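Local coordinates for glucosamine-6-phosphate deaminase (Thermotoga maritima, PDB 1J5X), which belongs to the SIS-domain family of alpha/beta proteins, with parallel beta sheets flanked by helices, at residues 22-27 and 196-201. Numbering follows the deposited sequence.
Sequences DQKNEL and FFDISW
Lys24 and Asp198 form a salt bridge, with Lys24 NZ 2.6 Å from Asp198 OD1 and donating to the syn lone pair of that oxygen. The pairing is one-sided, since Asp198 OD2 stays 3.7 Å from Lys24 NZ. The lysine chain reaches the carboxylate by bending at its third torsion (chi3 93°) and crosses the aspartate side chain at about a right angle. Nearer the lysine backbone, the aliphatic part of Lys24 lies against the Phe197 ring, the two side chains again crossing at about a right angle: Lys24 CB is 3.9 Å from Phe197 CG, and Lys24 CD, meeting the ring obliquely, lies equally far, 3.9 Å, from Phe197 CD1. With CG anti to the backbone N (chi1 176°), Phe197 directs its ring into the interface, and Asp198 OD1 lies in the ring plane at its edge. The backbones come nearest here, Lys24 CA to Phe197 CA being 6.3 Å. The contact is small, burying 172 Å² in total. It is plain helix-helix packing of the end of N-terminal helix 15-25 against helix 184-205, which precedes strand 214-218 of the four-stranded parallel sheet. Gln23 O accepts a hydrogen bond from Ser193 OG, a second polar link between these helices. Phe197 also touches Ile20 and Thr21, whereas Phe196 and Ser200 pack against Pro314 of helix 313-326.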
loop_
_atom_site.group_PDB
_atom_site.type_symbol
_atom_site.label_atom_id
_atom_site.label_comp_id
_atom_site.label_asym_id
_atom_site.label_seq_id
_atom_site.Cartn_x
_atom_site.Cartn_y
_atom_site.Cartn_z
ATOM N N ASP A 22 1.387 -3.652 15.178
ATOM C CA ASP A 22 1.103 -5.048 14.940
ATOM C C ASP A 22 1.924 -5.587 13.731
ATOM O O ASP A 22 2.022 -6.790 13.569
ATOM C CB ASP A 22 -0.368 -5.296 14.637
ATOM C CG ASP A 22 -1.255 -5.294 15.904
ATOM O OD1 ASP A 22 -0.673 -5.439 17.018
ATOM O OD2 ASP A 22 -2.513 -5.187 15.749
ATOM N N GLN A 23 2.450 -4.696 12.905
ATOM C CA GLN A 23 3.235 -5.157 11.761
ATOM C C GLN A 23 4.560 -5.681 12.317
ATOM O O GLN A 23 5.315 -6.377 11.639
ATOM C CB GLN A 23 3.433 -4.016 10.766
ATOM C CG GLN A 23 2.159 -3.838 9.933
ATOM C CD GLN A 23 1.966 -2.423 9.446
ATOM O OE1 GLN A 23 1.736 -2.300 8.162
ATOM N NE2 GLN A 23 2.007 -1.440 10.231
ATOM N N LYS A 24 4.856 -5.294 13.549
ATOM C CA LYS A 24 6.050 -5.803 14.199
ATOM C C LYS A 24 5.675 -6.973 15.074
ATOM O O LYS A 24 6.341 -8.005 15.069
ATOM C CB LYS A 24 6.698 -4.741 15.069
ATOM C CG LYS A 24 7.536 -5.364 16.211
ATOM C CD LYS A 24 8.493 -4.347 16.767
ATOM C CE LYS A 24 7.924 -3.628 17.946
ATOM N NZ LYS A 24 9.021 -2.893 18.690
ATOM N N ASN A 25 4.594 -6.837 15.848
ATOM C CA ASN A 25 4.236 -7.911 16.768
ATOM C C ASN A 25 3.440 -9.108 16.313
ATOM O O ASN A 25 3.531 -10.178 16.909
ATOM C CB ASN A 25 3.500 -7.318 17.996
ATOM C CG ASN A 25 4.380 -6.361 18.784
ATOM O OD1 ASN A 25 5.567 -6.637 18.996
ATOM N ND2 ASN A 25 3.810 -5.244 19.234
ATOM N N GLU A 26 2.645 -8.956 15.271
ATOM C CA GLU A 26 1.782 -10.048 14.880
ATOM C C GLU A 26 1.964 -10.585 13.467
ATOM O O GLU A 26 1.302 -11.531 13.062
ATOM C CB GLU A 26 0.330 -9.576 15.049
ATOM C CG GLU A 26 0.128 -8.823 16.394
ATOM C CD GLU A 26 -1.355 -8.592 16.774
ATOM O OE1 GLU A 26 -2.223 -8.558 15.861
ATOM O OE2 GLU A 26 -1.659 -8.423 17.994
ATOM N N LEU A 27 2.855 -9.971 12.726
ATOM C CA LEU A 27 3.030 -10.360 11.326
ATOM C C LEU A 27 3.482 -11.799 11.134
ATOM O O LEU A 27 2.959 -12.500 10.289
ATOM C CB LEU A 27 4.017 -9.392 10.655
ATOM C CG LEU A 27 4.159 -9.513 9.130
ATOM C CD1 LEU A 27 2.776 -9.152 8.440
ATOM C CD2 LEU A 27 5.274 -8.539 8.701
ATOM N N PHE A 196 13.038 -3.844 11.395
ATOM C CA PHE A 196 12.734 -2.811 10.382
ATOM C C PHE A 196 11.903 -1.702 11.018
ATOM O O PHE A 196 12.158 -0.501 10.818
ATOM C CB PHE A 196 11.918 -3.426 9.211
ATOM C CG PHE A 196 11.551 -2.429 8.136
ATOM C CD1 PHE A 196 12.543 -1.740 7.425
ATOM C CD2 PHE A 196 10.194 -2.198 7.783
ATOM C CE1 PHE A 196 12.194 -0.863 6.400
ATOM C CE2 PHE A 196 9.871 -1.307 6.752
ATOM C CZ PHE A 196 10.844 -0.662 6.081
ATOM N N PHE A 197 10.920 -2.130 11.790
ATOM C CA PHE A 197 10.009 -1.218 12.476
ATOM C C PHE A 197 10.767 -0.342 13.478
ATOM O O PHE A 197 10.663 0.896 13.465
ATOM C CB PHE A 197 8.917 -2.025 13.168
ATOM C CG PHE A 197 7.966 -1.171 13.998
ATOM C CD1 PHE A 197 8.306 -0.777 15.303
ATOM C CD2 PHE A 197 6.761 -0.718 13.453
ATOM C CE1 PHE A 197 7.449 0.073 16.056
ATOM C CE2 PHE A 197 5.904 0.121 14.186
ATOM C CZ PHE A 197 6.240 0.520 15.482
ATOM N N ASP A 198 11.592 -0.976 14.321
ATOM C CA ASP A 198 12.340 -0.229 15.321
ATOM C C ASP A 198 13.321 0.750 14.692
ATOM O O ASP A 198 13.467 1.855 15.179
ATOM C CB ASP A 198 13.061 -1.197 16.313
ATOM C CG ASP A 198 12.082 -2.090 17.095
ATOM O OD1 ASP A 198 10.885 -1.738 17.256
ATOM O OD2 ASP A 198 12.504 -3.165 17.579
ATOM N N ILE A 199 14.007 0.365 13.613
ATOM C CA ILE A 199 14.918 1.284 12.959
ATOM C C ILE A 199 14.093 2.463 12.403
ATOM O O ILE A 199 14.509 3.644 12.477
ATOM C CB ILE A 199 15.704 0.597 11.755
ATOM C CG1 ILE A 199 16.711 -0.445 12.320
ATOM C CG2 ILE A 199 16.398 1.670 10.897
ATOM C CD1 ILE A 199 17.393 -1.374 11.264
ATOM N N SER A 200 12.965 2.124 11.794
ATOM C CA SER A 200 12.099 3.148 11.179
ATOM C C SER A 200 11.680 4.155 12.255
ATOM O O SER A 200 11.843 5.373 12.072
ATOM C CB SER A 200 10.841 2.501 10.559
ATOM O OG SER A 200 11.199 1.715 9.432
ATOM N N TRP A 201 11.165 3.636 13.354
ATOM C CA TRP A 201 10.704 4.512 14.436
ATOM C C TRP A 201 11.772 5.457 14.904
ATOM O O TRP A 201 11.548 6.681 14.995
ATOM C CB TRP A 201 10.190 3.697 15.620
ATOM C CG TRP A 201 9.507 4.577 16.641
ATOM C CD1 TRP A 201 10.100 5.352 17.594
ATOM C CD2 TRP A 201 8.112 4.874 16.693
ATOM N NE1 TRP A 201 9.160 6.128 18.232
ATOM C CE2 TRP A 201 7.927 5.852 17.698
ATOM C CE3 TRP A 201 6.993 4.413 15.980
ATOM C CZ2 TRP A 201 6.649 6.384 18.012
ATOM C CZ3 TRP A 201 5.717 4.951 16.296
ATOM C CH2 TRP A 201 5.569 5.923 17.303
#